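Local coordinates for tyrosine-protein phosphatase non-receptor type 18 (Homo sapiens, PDB 2OC3) that removes phosphate from tyrosine residues of proteins, among them autophosphorylated tyrosine kinases, through the classical protein tyrosine phosphatase domain described here, at residues 28-38 with 279-289; 241-249 with 262-271. All coordinates share one frame; numbering follows the deposited sequence.

Interaction 1 of 2, residues 28-38 with 279-289; sequences AVLAGEFSDIQ and VQTEEQYRFLY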
# COMPACT_ATOMS: atom_id res chain seq x y z
N ALA A 28 2.87 -18.37 20.33
CA ALA A 28 3.38 -17.52 21.41
C ALA A 28 4.69 -16.87 21.01
O ALA A 28 4.97 -15.75 21.45
CB ALA A 28 3.57 -18.33 22.68
N VAL A 29 5.49 -17.57 20.21
CA VAL A 29 6.73 -17.00 19.66
C VAL A 29 6.35 -15.79 18.81
O VAL A 29 6.94 -14.71 18.95
CB VAL A 29 7.53 -18.03 18.82
CG1 VAL A 29 8.68 -17.35 18.07
CG2 VAL A 29 8.08 -19.13 19.73
N LEU A 30 5.36 -15.96 17.96
CA LEU A 30 4.96 -14.86 17.06
C LEU A 30 4.29 -13.72 17.82
O LEU A 30 4.46 -12.56 17.44
CB LEU A 30 4.09 -15.35 15.90
CG LEU A 30 4.79 -16.19 14.83
CD1 LEU A 30 3.85 -16.30 13.63
CD2 LEU A 30 6.15 -15.62 14.43
N ALA A 31 3.55 -14.03 18.88
CA ALA A 31 2.96 -13.00 19.75
C ALA A 31 4.06 -12.14 20.37
O ALA A 31 3.99 -10.90 20.34
CB ALA A 31 2.12 -13.65 20.85
N GLY A 32 5.07 -12.79 20.94
CA GLY A 32 6.22 -12.09 21.51
C GLY A 32 7.00 -11.28 20.49
O GLY A 32 7.41 -10.15 20.76
N GLU A 33 7.19 -11.85 19.31
CA GLU A 33 7.90 -11.18 18.25
C GLU A 33 7.15 -9.92 17.81
O GLU A 33 7.79 -8.89 17.61
CB GLU A 33 8.05 -12.14 17.06
CG GLU A 33 9.14 -11.82 16.17
CD GLU A 33 9.41 -12.95 15.19
OE1 GLU A 33 9.88 -14.03 15.58
OE2 GLU A 33 9.14 -12.73 14.01
N PHE A 34 5.83 -10.02 17.64
CA PHE A 34 5.06 -8.82 17.28
C PHE A 34 5.08 -7.79 18.42
O PHE A 34 5.14 -6.58 18.17
CB PHE A 34 3.62 -9.11 16.83
CG PHE A 34 2.96 -7.92 16.17
CD1 PHE A 34 3.50 -7.41 15.00
CD2 PHE A 34 1.90 -7.28 16.74
CE1 PHE A 34 2.95 -6.28 14.38
CE2 PHE A 34 1.35 -6.12 16.12
CZ PHE A 34 1.87 -5.67 14.95
N SER A 35 5.05 -8.26 19.67
CA SER A 35 5.10 -7.32 20.78
C SER A 35 6.45 -6.59 20.73
O SER A 35 6.52 -5.36 20.97
CB SER A 35 4.90 -8.07 22.09
OG SER A 35 4.98 -7.19 23.19
N ASP A 36 7.53 -7.28 20.35
CA ASP A 36 8.84 -6.65 20.22
C ASP A 36 8.88 -5.64 19.07
O ASP A 36 9.52 -4.59 19.17
CB ASP A 36 9.93 -7.71 20.03
CG ASP A 36 10.21 -8.51 21.29
OD1 ASP A 36 9.83 -8.08 22.41
OD2 ASP A 36 10.80 -9.60 21.15
N ILE A 37 8.27 -5.98 17.95
CA ILE A 37 8.17 -5.00 16.88
C ILE A 37 7.46 -3.73 17.37
O ILE A 37 7.91 -2.63 17.09
CB ILE A 37 7.44 -5.53 15.64
CG1 ILE A 37 8.23 -6.69 15.01
CG2 ILE A 37 7.26 -4.41 14.62
CD1 ILE A 37 7.47 -7.43 13.93
N GLN A 38 6.38 -3.89 18.13
CA GLN A 38 5.64 -2.73 18.59
C GLN A 38 6.50 -1.93 19.55
O GLN A 38 6.54 -0.72 19.50
CB GLN A 38 4.34 -3.16 19.27
CG GLN A 38 3.33 -3.85 18.34
CD GLN A 38 2.08 -3.03 18.07
OE1 GLN A 38 2.09 -2.11 17.27
NE2 GLN A 38 0.99 -3.41 18.70
N VAL A 279 1.78 -3.01 9.11
CA VAL A 279 1.47 -4.27 9.76
C VAL A 279 1.02 -3.91 11.20
O VAL A 279 1.84 -3.72 12.09
CB VAL A 279 2.61 -5.30 9.75
CG1 VAL A 279 2.10 -6.61 10.33
CG2 VAL A 279 3.13 -5.51 8.36
N GLN A 280 -0.27 -3.77 11.39
CA GLN A 280 -0.80 -3.11 12.55
C GLN A 280 -1.10 -4.08 13.70
O GLN A 280 -0.99 -3.70 14.87
CB GLN A 280 -2.07 -2.38 12.13
CG GLN A 280 -2.60 -1.41 13.13
CD GLN A 280 -3.41 -0.33 12.44
OE1 GLN A 280 -3.94 -0.54 11.34
NE2 GLN A 280 -3.48 0.83 13.06
N THR A 281 -1.46 -5.31 13.39
CA THR A 281 -1.95 -6.25 14.40
C THR A 281 -1.19 -7.57 14.42
O THR A 281 -0.56 -7.99 13.44
CB THR A 281 -3.45 -6.55 14.22
OG1 THR A 281 -3.62 -7.32 13.03
CG2 THR A 281 -4.26 -5.28 14.11
N GLU A 282 -1.23 -8.25 15.58
CA GLU A 282 -0.66 -9.55 15.71
C GLU A 282 -1.24 -10.54 14.67
O GLU A 282 -0.49 -11.33 14.10
CB GLU A 282 -0.83 -10.08 17.16
CG GLU A 282 -0.21 -11.43 17.40
CD GLU A 282 -0.55 -12.02 18.75
OE1 GLU A 282 -0.50 -11.28 19.76
OE2 GLU A 282 -0.84 -13.22 18.81
N GLU A 283 -2.54 -10.48 14.44
CA GLU A 283 -3.15 -11.38 13.47
C GLU A 283 -2.60 -11.12 12.05
O GLU A 283 -2.36 -12.06 11.30
CB GLU A 283 -4.67 -11.27 13.51
N GLN A 284 -2.38 -9.85 11.72
CA GLN A 284 -1.75 -9.53 10.44
C GLN A 284 -0.34 -10.07 10.37
O GLN A 284 0.08 -10.57 9.32
CB GLN A 284 -1.76 -8.04 10.19
CG GLN A 284 -3.15 -7.52 9.85
CD GLN A 284 -3.29 -5.99 9.90
OE1 GLN A 284 -2.34 -5.29 10.27
NE2 GLN A 284 -4.49 -5.47 9.60
N TYR A 285 0.43 -9.95 11.45
CA TYR A 285 1.81 -10.44 11.49
C TYR A 285 1.84 -11.96 11.33
O TYR A 285 2.65 -12.49 10.61
CB TYR A 285 2.51 -10.01 12.79
CG TYR A 285 4.00 -10.25 12.84
CD1 TYR A 285 4.86 -9.45 12.10
CD2 TYR A 285 4.56 -11.24 13.65
CE1 TYR A 285 6.22 -9.63 12.11
CE2 TYR A 285 5.94 -11.41 13.70
CZ TYR A 285 6.76 -10.60 12.91
OH TYR A 285 8.13 -10.73 12.93
N ARG A 286 0.91 -12.66 11.99
CA ARG A 286 0.82 -14.12 11.85
C ARG A 286 0.45 -14.48 10.40
O ARG A 286 1.03 -15.42 9.82
CB ARG A 286 -0.19 -14.71 12.83
CG ARG A 286 0.22 -14.74 14.28
CD ARG A 286 -0.88 -15.42 15.15
NE ARG A 286 -0.50 -15.41 16.57
CZ ARG A 286 0.38 -16.24 17.13
NH1 ARG A 286 0.98 -17.18 16.40
NH2 ARG A 286 0.66 -16.13 18.43
N PHE A 287 -0.52 -13.75 9.82
CA PHE A 287 -0.92 -13.97 8.41
C PHE A 287 0.26 -13.77 7.45
O PHE A 287 0.46 -14.56 6.48
CB PHE A 287 -2.04 -13.03 8.07
CG PHE A 287 -2.60 -13.18 6.67
CD1 PHE A 287 -3.24 -14.34 6.28
CD2 PHE A 287 -2.59 -12.11 5.80
CE1 PHE A 287 -3.79 -14.43 5.02
CE2 PHE A 287 -3.16 -12.22 4.54
CZ PHE A 287 -3.75 -13.38 4.17
N LEU A 288 1.07 -12.75 7.71
CA LEU A 288 2.26 -12.50 6.93
C LEU A 288 3.23 -13.68 7.05
O LEU A 288 3.79 -14.14 6.04
CB LEU A 288 2.86 -11.16 7.42
CG LEU A 288 4.19 -10.74 6.83
CD1 LEU A 288 4.06 -10.44 5.30
CD2 LEU A 288 4.71 -9.52 7.61
N TYR A 289 3.47 -14.18 8.26
CA TYR A 289 4.25 -15.39 8.46
C TYR A 289 3.73 -16.58 7.68
O TYR A 289 4.51 -17.26 7.04
CB TYR A 289 4.39 -15.75 9.95
CG TYR A 289 5.75 -15.40 10.52
CD1 TYR A 289 5.96 -14.16 11.11
CD2 TYR A 289 6.81 -16.28 10.45
CE1 TYR A 289 7.18 -13.80 11.62
CE2 TYR A 289 8.07 -15.94 11.00
CZ TYR A 289 8.24 -14.69 11.57
OH TYR A 289 9.43 -14.27 12.11
O HOH W 1 1.59 -9.64 20.00
O HOH W 2 -0.38 -1.45 16.02
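Leu30 lays its CD2 methyl over the centre of one face of the Tyr289 ring, 3.5 Å from the centroid, a CH-pi contact. The Phe34 ring takes Thr281 O over one face, towards the rim, and meets the carbonyl oxygens of Val279 and Gln280 at its edge, with CZ 3.5 Å from Gln280 O. Against Tyr285 it lies obliquely, planes 35° apart, while Leu30 CB sits over the guanidinium of Arg286. Glu33 OE2 receives both tyrosine hydroxyls, at 2.5 Å from Tyr285 OH and 2.5 Å from Tyr289 OH, two very short bonds. With CG anti to the backbone N (chi1 -170°), the Tyr285 side chain reaches across as a knob among Leu30, Glu33, Phe34 and Ile37. The contact packs helix 29-47, near the N-terminus of the phosphatase domain, against its last helix, 282-296, the short segments crossing at 117°. At the latter's start Thr281 OG1 accepts from Gln284 N, and Gln284 OE1 from Thr281 N, a capping box; OE1 also takes the N of Gln280, which probably contacts substrate, as in related phosphatases. Arg286 NE and NH2 grip Glu282 OE2 side-on in a salt bridge, while a water links Glu282 OE1 to Ala31 O.

Interaction 2 of 2, residues 241-249 with 262-271; sequences GVLCTVDYV and FSLFDVVLKM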
# COMPACT_ATOMS: atom_id res chain seq x y z
N GLY A 241 0.60 -2.54 4.77
CA GLY A 241 1.91 -3.06 5.17
C GLY A 241 2.06 -4.55 4.94
O GLY A 241 3.15 -5.00 4.58
N VAL A 242 0.98 -5.31 5.08
CA VAL A 242 1.04 -6.74 4.74
C VAL A 242 1.38 -6.88 3.26
O VAL A 242 2.29 -7.63 2.90
CB VAL A 242 -0.27 -7.47 5.07
CG1 VAL A 242 -0.26 -8.89 4.47
CG2 VAL A 242 -0.45 -7.52 6.58
N LEU A 243 0.65 -6.20 2.37
CA LEU A 243 0.90 -6.33 0.94
C LEU A 243 2.31 -5.93 0.55
O LEU A 243 2.96 -6.62 -0.25
CB LEU A 243 -0.08 -5.50 0.11
CG LEU A 243 -1.49 -6.05 0.00
CD1 LEU A 243 -2.39 -5.14 -0.77
CD2 LEU A 243 -1.55 -7.44 -0.66
N CYS A 244 2.80 -4.80 1.09
CA CYS A 244 4.15 -4.34 0.73
C CYS A 244 5.19 -5.33 1.21
O CYS A 244 6.19 -5.61 0.50
CB CYS A 244 4.46 -2.96 1.30
SG CYS A 244 3.44 -1.63 0.55
N THR A 245 4.98 -5.90 2.39
CA THR A 245 5.97 -6.84 2.93
C THR A 245 5.96 -8.14 2.12
O THR A 245 7.03 -8.71 1.84
CB THR A 245 5.71 -7.15 4.42
OG1 THR A 245 5.75 -5.92 5.16
CG2 THR A 245 6.76 -8.12 4.95
N VAL A 246 4.78 -8.63 1.74
CA VAL A 246 4.71 -9.86 0.96
C VAL A 246 5.44 -9.65 -0.37
O VAL A 246 6.23 -10.50 -0.83
CB VAL A 246 3.23 -10.26 0.74
CG1 VAL A 246 3.11 -11.38 -0.35
CG2 VAL A 246 2.58 -10.66 2.04
N ASP A 247 5.22 -8.51 -1.00
CA ASP A 247 5.88 -8.26 -2.27
C ASP A 247 7.37 -8.12 -2.08
O ASP A 247 8.13 -8.62 -2.92
CB ASP A 247 5.38 -6.98 -2.94
CG ASP A 247 6.09 -6.72 -4.25
OD1 ASP A 247 5.71 -7.39 -5.24
OD2 ASP A 247 6.99 -5.89 -4.29
N TYR A 248 7.81 -7.38 -1.06
CA TYR A 248 9.25 -7.23 -0.77
C TYR A 248 9.92 -8.62 -0.62
O TYR A 248 10.97 -8.91 -1.24
CB TYR A 248 9.41 -6.39 0.49
CG TYR A 248 10.83 -6.04 0.88
CD1 TYR A 248 11.34 -4.77 0.63
CD2 TYR A 248 11.62 -6.94 1.59
CE1 TYR A 248 12.63 -4.42 1.02
CE2 TYR A 248 12.91 -6.60 1.99
CZ TYR A 248 13.39 -5.34 1.68
OH TYR A 248 14.67 -4.95 2.08
N VAL A 249 9.33 -9.47 0.21
CA VAL A 249 9.89 -10.81 0.45
C VAL A 249 9.85 -11.65 -0.83
O VAL A 249 10.80 -12.39 -1.13
CB VAL A 249 9.24 -11.50 1.65
CG1 VAL A 249 9.82 -12.92 1.84
CG2 VAL A 249 9.42 -10.65 2.90
N PHE A 262 17.95 -14.36 7.19
CA PHE A 262 16.74 -13.60 6.85
C PHE A 262 15.82 -13.49 8.06
O PHE A 262 15.54 -14.48 8.77
CB PHE A 262 15.99 -14.27 5.72
CG PHE A 262 14.65 -13.62 5.41
CD1 PHE A 262 14.59 -12.35 4.88
CD2 PHE A 262 13.48 -14.28 5.69
CE1 PHE A 262 13.34 -11.74 4.62
CE2 PHE A 262 12.24 -13.69 5.41
CZ PHE A 262 12.20 -12.42 4.88
N SER A 263 15.32 -12.27 8.27
CA SER A 263 14.49 -11.95 9.40
C SER A 263 13.26 -11.18 8.90
O SER A 263 13.38 -10.06 8.43
CB SER A 263 15.28 -11.05 10.35
OG SER A 263 14.45 -10.59 11.41
N LEU A 264 12.11 -11.81 9.04
CA LEU A 264 10.83 -11.14 8.71
C LEU A 264 10.57 -10.01 9.73
O LEU A 264 10.03 -8.95 9.38
CB LEU A 264 9.71 -12.16 8.68
CG LEU A 264 8.36 -11.79 8.11
CD1 LEU A 264 8.53 -11.17 6.73
CD2 LEU A 264 7.51 -13.05 8.03
N PHE A 265 11.04 -10.21 10.96
CA PHE A 265 10.98 -9.19 12.01
C PHE A 265 11.64 -7.91 11.51
O PHE A 265 11.09 -6.81 11.62
CB PHE A 265 11.62 -9.74 13.29
CG PHE A 265 11.76 -8.73 14.39
CD1 PHE A 265 10.84 -8.69 15.44
CD2 PHE A 265 12.81 -7.84 14.40
CE1 PHE A 265 10.98 -7.75 16.45
CE2 PHE A 265 12.95 -6.90 15.40
CZ PHE A 265 12.03 -6.86 16.42
N ASP A 266 12.84 -8.04 10.96
CA ASP A 266 13.61 -6.87 10.55
C ASP A 266 12.93 -6.14 9.38
O ASP A 266 12.97 -4.92 9.31
CB ASP A 266 15.02 -7.28 10.12
CG ASP A 266 15.90 -7.73 11.28
OD1 ASP A 266 15.56 -7.48 12.46
OD2 ASP A 266 16.97 -8.33 11.00
N VAL A 267 12.30 -6.90 8.49
CA VAL A 267 11.60 -6.30 7.33
C VAL A 267 10.42 -5.46 7.82
O VAL A 267 10.27 -4.31 7.43
CB VAL A 267 11.11 -7.36 6.32
CG1 VAL A 267 10.26 -6.72 5.22
CG2 VAL A 267 12.33 -8.14 5.73
N VAL A 268 9.60 -6.04 8.70
CA VAL A 268 8.44 -5.33 9.21
C VAL A 268 8.85 -4.11 10.04
O VAL A 268 8.28 -3.03 9.87
CB VAL A 268 7.53 -6.26 10.00
CG1 VAL A 268 6.38 -5.46 10.67
CG2 VAL A 268 6.98 -7.38 9.05
N LEU A 269 9.86 -4.26 10.90
CA LEU A 269 10.32 -3.11 11.68
C LEU A 269 10.77 -2.00 10.76
O LEU A 269 10.45 -0.82 10.98
CB LEU A 269 11.46 -3.49 12.62
CG LEU A 269 11.94 -2.41 13.59
CD1 LEU A 269 10.77 -1.79 14.35
CD2 LEU A 269 12.99 -3.05 14.52
N LYS A 270 11.53 -2.33 9.74
CA LYS A 270 11.96 -1.30 8.78
C LYS A 270 10.80 -0.59 8.07
O LYS A 270 10.84 0.61 7.87
CB LYS A 270 12.96 -1.89 7.76
CG LYS A 270 14.33 -2.24 8.31
CD LYS A 270 15.37 -2.41 7.18
N MET A 271 9.75 -1.33 7.71
CA MET A 271 8.54 -0.81 7.11
C MET A 271 7.86 0.19 8.06
O MET A 271 7.38 1.26 7.66
CB MET A 271 7.59 -1.98 6.80
CG MET A 271 8.09 -2.95 5.69
SD MET A 271 7.23 -2.73 4.13
CE MET A 271 5.60 -2.61 4.82
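Helices 241-249 and 264-271 run with an angle of 131° between their directions, their axes 10.5 Å apart at closest approach and Thr245 facing Val268. Thr245 is the knob, set among Leu264, Val267, Val268 and Met271. Its CG2 methyl, anti to the backbone N, lies 3.8 Å from Val267 CG1 and also meets Leu264 CD1. The same torsion (chi1 -59°) turns OG1 back to its own helix, where it donates to Gly241 O at 2.8 Å; Thr245 N approaches that oxygen from the other face of the carbonyl plane. The packing joins helix 238-254, whose first turn runs out of the phosphate-binding loop of the phosphatase fold, to the next helix, 264-272. In one of its two conformers Met271, bent at chi2 and chi3, brings CE against Thr245 OG1, Gly241 O and Cys244 CB. Replacing Thr245 by an alanine removes both branches, which would probably open a gap beside Val267 and Leu264 and leave Gly241 O without its hydroxyl donor. Farther along, Val249 CG2 touches the edge of the Phe262 ring at CZ, 3.8 Å away, and Leu264 CD1. Tyr248 CD2 rests obliquely against Val267 CG1, and Ser263 OG caps the second helix by accepting from Asp266 N.

How the interactions relate
Interactions 1 and 2 adjoin, their centres about 12 Å apart, because helix 264-272 lies between helix 29-47 and helix 238-254 and the chain then runs on into helix 282-296. Phe265 is one bridge: its ring packs on Ile37, and its CA lies 3.4 Å from Tyr285 OH. Leu288 is another, with CD2 at 3.4 Å from Val268 CG2 and CD1 at 3.6 Å from Thr245 CG2. Both contacts lie near the catalytic centre: at nearest atoms, the side chain of Gln280 in interaction 1 is about 4 Å from Gly238 and about 7 Å from the side chain of Cys233, the predicted phosphocysteine nucleophile, and Gly241 in interaction 2 is likewise about 7 Å from the Cys233 side chain.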